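Local coordinates for acarbose Kinase Mak1 (Uncultured bacterium, PDB 6WB4), which probably transfers a phosphate from ATP to the antidiabetic drug acarbose, as a pfkB-family carbohydrate kinase of the human microbiome, at residues V32-V38 with I56-H62. Numbering follows the deposited sequence.
Sequences VGVDHIV and IVTVVGH. With AC1 (4,6-dideoxy-4-{[(1S,4R,5S,6S)-4,5,6-trihydroxy-3-(hydroxymethyl)cyclohex-2-en-1-yl]amino}-alpha-D-glucopyranose), chain D.
D35 and V59 form an antiparallel hydrogen-bonded pair between strands 34-38 and 57-60, whose axes run at 153° and approach to 4.4 Å. V59 N donates to D35 O at 2.8 Å, in the carbonyl plane; the return bond, D35 N to V59 O, is too short as modelled to carry weight. Past the strand end, G61 N reaches G33 O at 2.8 Å from above the carbonyl plane, which carries the pairing one step past the strand and brings G61 and H62 beside 32-38.

One face carries V34, H36, T58 and V60. Here the H36 and T58 side chains run alongside each other, and H36 ND1 gives T58 OG1 a weak hydrogen bond, bent to 123°. T58 OG1 sits beside the backbone N (chi1 -59°), which leaves CG2 to meet V34 CG1 at 3.6 Å, while V60 CG1 meets V32 CG2 at 3.7 Å. At the H36 end the ring meets H36 of the second subunit, whereas V32, V34 and V60 lie against helix 88-100.

On the other face I37 CD1 touches V59 CG2 at 3.7 Å, and D35 lays its carboxylate alongside G61, with a bound calcium ion near that side chain. H62 holds AC1 through its ring edge: NE2 and AC1 O4 are hydrogen-bonded at 2.8 Å, either being a possible donor, and R126 and D183 are hydrogen-bonded to the same ligand. ATP also touches H62. This small sheet, standing apart from the large one and joining a second subunit, matches the lid of ribokinase-like pfkB enzymes, here lining the acarbose pocket.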
ATOM      1  N   VAL B  32      -0.068   5.064 -16.273  1.00 71.19           N
ATOM      2  CA  VAL B  32       0.596   5.480 -15.049  1.00 63.86           C
ATOM      3  C   VAL B  32      -0.264   5.197 -13.823  1.00 63.36           C
ATOM      4  O   VAL B  32      -1.500   5.309 -13.848  1.00 62.40           O
ATOM      5  CB  VAL B  32       0.992   6.980 -15.088  1.00 49.38           C
ATOM      6  CG1 VAL B  32      -0.207   7.878 -14.859  1.00 58.64           C
ATOM      7  CG2 VAL B  32       2.062   7.268 -14.047  1.00 57.68           C
ATOM      8  N   GLY B  33       0.415   4.794 -12.759  1.00 63.22           N
ATOM      9  CA  GLY B  33      -0.223   4.530 -11.490  1.00 62.62           C
ATOM     10  C   GLY B  33       0.795   4.671 -10.369  1.00 60.75           C
ATOM     11  O   GLY B  33       1.963   4.969 -10.605  1.00 58.99           O
ATOM     12  N   VAL B  34       0.351   4.414  -9.148  1.00 57.57           N
ATOM     13  CA  VAL B  34       1.198   4.563  -7.978  1.00 55.56           C
ATOM     14  C   VAL B  34       1.296   3.227  -7.224  1.00 52.68           C
ATOM     15  O   VAL B  34       0.292   2.600  -6.898  1.00 55.34           O
ATOM     16  CB  VAL B  34       0.651   5.675  -7.066  1.00 49.36           C
ATOM     17  CG1 VAL B  34       1.065   5.456  -5.647  1.00 39.47           C
ATOM     18  CG2 VAL B  34       1.084   7.050  -7.574  1.00 46.89           C
ATOM     19  N   ASP B  35       2.517   2.781  -6.980  1.00 48.90           N
ATOM     20  CA  ASP B  35       2.728   1.505  -6.330  1.00 52.14           C
ATOM     21  C   ASP B  35       3.037   1.674  -4.846  1.00 55.29           C
ATOM     22  O   ASP B  35       3.812   2.552  -4.459  1.00 49.28           O
ATOM     23  CB  ASP B  35       3.857   0.737  -7.017  1.00 48.57           C
ATOM     24  CG  ASP B  35       3.439   0.150  -8.346  1.00 66.64           C
ATOM     25  OD1 ASP B  35       2.218   0.064  -8.610  1.00 77.48           O
ATOM     26  OD2 ASP B  35       4.333  -0.258  -9.119  1.00 73.17           O
ATOM     27  N   HIS B  36       2.381   0.856  -4.025  1.00 55.05           N
ATOM     28  CA  HIS B  36       2.742   0.706  -2.618  1.00 64.25           C
ATOM     29  C   HIS B  36       3.461  -0.639  -2.511  1.00 63.82           C
ATOM     30  O   HIS B  36       2.854  -1.689  -2.728  1.00 57.55           O
ATOM     31  CB  HIS B  36       1.511   0.756  -1.701  1.00 62.77           C
ATOM     32  CG  HIS B  36       0.709   2.018  -1.816  1.00 68.44           C
ATOM     33  ND1 HIS B  36       1.007   3.159  -1.100  1.00 68.61           N
ATOM     34  CD2 HIS B  36      -0.392   2.310  -2.549  1.00 68.89           C
ATOM     35  CE1 HIS B  36       0.131   4.104  -1.397  1.00 71.17           C
ATOM     36  NE2 HIS B  36      -0.729   3.614  -2.274  1.00 68.66           N
ATOM     37  N   ILE B  37       4.762  -0.612  -2.237  1.00 60.40           N
ATOM     38  CA  ILE B  37       5.556  -1.834  -2.316  1.00 61.30           C
ATOM     39  C   ILE B  37       5.802  -2.442  -0.935  1.00 68.09           C
ATOM     40  O   ILE B  37       6.404  -1.810  -0.065  1.00 56.21           O
ATOM     41  CB  ILE B  37       6.912  -1.577  -3.019  1.00 61.75           C
ATOM     42  CG1 ILE B  37       6.685  -0.971  -4.409  1.00 67.38           C
ATOM     43  CG2 ILE B  37       7.698  -2.875  -3.138  1.00 57.63           C
ATOM     44  CD1 ILE B  37       7.907  -0.301  -4.991  1.00 70.19           C
ATOM     45  N   VAL B  38       5.355  -3.678  -0.744  1.00 65.22           N
ATOM     46  CA  VAL B  38       5.499  -4.326   0.551  1.00 69.10           C
ATOM     47  C   VAL B  38       6.433  -5.530   0.476  1.00 69.73           C
ATOM     48  O   VAL B  38       6.176  -6.482  -0.258  1.00 63.76           O
ATOM     49  CB  VAL B  38       4.135  -4.781   1.108  1.00 69.49           C
ATOM     50  CG1 VAL B  38       4.246  -5.043   2.594  1.00 75.51           C
ATOM     51  CG2 VAL B  38       3.076  -3.723   0.853  1.00 62.61           C
ATOM     52  N   ILE B  56       7.245   0.408   4.111  1.00 83.09           N
ATOM     53  CA  ILE B  56       6.500   0.346   2.866  1.00 75.40           C
ATOM     54  C   ILE B  56       6.665   1.621   2.052  1.00 76.07           C
ATOM     55  O   ILE B  56       6.188   2.689   2.440  1.00 78.16           O
ATOM     56  CB  ILE B  56       5.013   0.127   3.134  1.00 66.67           C
ATOM     57  CG1 ILE B  56       4.812  -1.119   3.999  1.00 74.73           C
ATOM     58  CG2 ILE B  56       4.264   0.018   1.828  1.00 65.52           C
ATOM     59  CD1 ILE B  56       3.402  -1.301   4.503  1.00 66.49           C
ATOM     60  N   VAL B  57       7.345   1.507   0.918  1.00 69.51           N
ATOM     61  CA  VAL B  57       7.619   2.675   0.093  1.00 71.50           C
ATOM     62  C   VAL B  57       6.560   2.884  -0.998  1.00 67.30           C
ATOM     63  O   VAL B  57       6.099   1.937  -1.641  1.00 67.24           O
ATOM     64  CB  VAL B  57       9.026   2.578  -0.525  1.00 74.96           C
ATOM     65  CG1 VAL B  57      10.068   3.002   0.502  1.00 75.66           C
ATOM     66  CG2 VAL B  57       9.306   1.166  -0.993  1.00 75.25           C
ATOM     67  N   THR B  58       6.149   4.135  -1.161  1.00 65.61           N
ATOM     68  CA  THR B  58       5.225   4.519  -2.219  1.00 67.01           C
ATOM     69  C   THR B  58       5.959   5.128  -3.409  1.00 63.40           C
ATOM     70  O   THR B  58       6.628   6.142  -3.262  1.00 59.51           O
ATOM     71  CB  THR B  58       4.190   5.540  -1.719  1.00 70.70           C
ATOM     72  OG1 THR B  58       3.453   4.987  -0.621  1.00 75.51           O
ATOM     73  CG2 THR B  58       3.232   5.903  -2.830  1.00 70.18           C
ATOM     74  N   VAL B  59       5.829   4.511  -4.585  1.00 66.69           N
ATOM     75  CA  VAL B  59       6.415   5.049  -5.819  1.00 59.22           C
ATOM     76  C   VAL B  59       5.468   4.986  -7.021  1.00 62.79           C
ATOM     77  O   VAL B  59       4.433   4.318  -6.985  1.00 64.20           O
ATOM     78  CB  VAL B  59       7.726   4.323  -6.212  1.00 55.40           C
ATOM     79  CG1 VAL B  59       8.701   4.279  -5.049  1.00 63.59           C
ATOM     80  CG2 VAL B  59       7.438   2.940  -6.754  1.00 50.87           C
ATOM     81  N   VAL B  60       5.852   5.669  -8.095  1.00 59.52           N
ATOM     82  CA  VAL B  60       5.142   5.584  -9.361  1.00 62.48           C
ATOM     83  C   VAL B  60       5.426   4.221  -9.956  1.00 48.35           C
ATOM     84  O   VAL B  60       6.555   3.749  -9.902  1.00 59.69           O
ATOM     85  CB  VAL B  60       5.589   6.710 -10.350  1.00 49.26           C
ATOM     86  CG1 VAL B  60       4.754   6.710 -11.625  1.00 44.64           C
ATOM     87  CG2 VAL B  60       5.557   8.056  -9.669  1.00 45.43           C
ATOM     88  N   GLY B  61       4.399   3.548 -10.462  1.00 45.96           N
ATOM     89  CA  GLY B  61       4.603   2.221 -11.011  1.00 55.34           C
ATOM     90  C   GLY B  61       5.470   2.265 -12.260  1.00 66.30           C
ATOM     91  O   GLY B  61       6.066   3.293 -12.571  1.00 70.03           O
ATOM     92  N   HIS B  62       5.483   1.189 -13.035  1.00 63.52           N
ATOM     93  CA  HIS B  62       6.369   1.159 -14.191  1.00 64.99           C
ATOM     94  C   HIS B  62       5.651   1.040 -15.534  1.00 63.51           C
ATOM     95  O   HIS B  62       6.289   1.102 -16.585  1.00 57.98           O
ATOM     96  CB  HIS B  62       7.371   0.008 -14.038  1.00 60.04           C
ATOM     97  CG  HIS B  62       6.750  -1.354 -14.132  1.00 67.80           C
ATOM     98  ND1 HIS B  62       6.257  -1.868 -15.311  1.00 66.29           N
ATOM     99  CD2 HIS B  62       6.544  -2.306 -13.193  1.00 77.77           C
ATOM    100  CE1 HIS B  62       5.764  -3.075 -15.093  1.00 69.59           C
ATOM    101  NE2 HIS B  62       5.927  -3.365 -13.816  1.00 77.39           N
TER
HETATM  102  C1  AC1 D   3      -2.581  -6.238 -18.841  0.91124.36           C
HETATM  103  O2  AC1 D   3      -2.571  -8.568 -18.169  0.91138.11           O
HETATM  104  C2  AC1 D   3      -1.770  -7.380 -18.249  0.91132.98           C
HETATM  105  C4A AC1 D   3       2.945  -5.656 -13.204  0.91108.72           C
HETATM  106  C3  AC1 D   3      -1.214  -7.033 -16.874  0.91130.94           C
HETATM  107  O3  AC1 D   3      -0.222  -8.016 -16.543  0.91128.26           O
HETATM  108  C4  AC1 D   3      -0.586  -5.636 -16.818  0.91123.18           C
HETATM  109  N4A AC1 D   3      -0.548  -5.181 -15.435  0.91126.93           N
HETATM  110  C5  AC1 D   3      -1.313  -4.584 -17.662  0.91109.19           C
HETATM  111  O5  AC1 D   3      -1.736  -5.092 -18.924  0.91116.90           O
HETATM  112  C6  AC1 D   3      -0.405  -3.394 -17.949  0.91 89.56           C
HETATM  113  C1B AC1 D   3       0.431  -5.738 -14.515  0.91124.07           C
HETATM  114  C2B AC1 D   3       0.613  -4.840 -13.280  0.91122.40           C
HETATM  115  O2B AC1 D   3      -0.215  -3.673 -13.383  0.91126.25           O
HETATM  116  C3B AC1 D   3       2.064  -4.427 -13.047  0.91117.53           C
HETATM  117  O3B AC1 D   3       2.222  -3.836 -11.747  0.91124.10           O
HETATM  118  O4  AC1 D   3       4.286  -5.411 -12.768  0.91111.77           O
HETATM  119  C5B AC1 D   3       2.909  -5.923 -14.668  0.91106.48           C
HETATM  120  C7B AC1 D   3       1.721  -6.018 -15.258  0.91114.54           C
HETATM  121  C6B AC1 D   3       4.163  -6.042 -15.495  0.91111.31           C
HETATM  122  O6B AC1 D   3       4.002  -5.248 -16.680  0.91112.72           O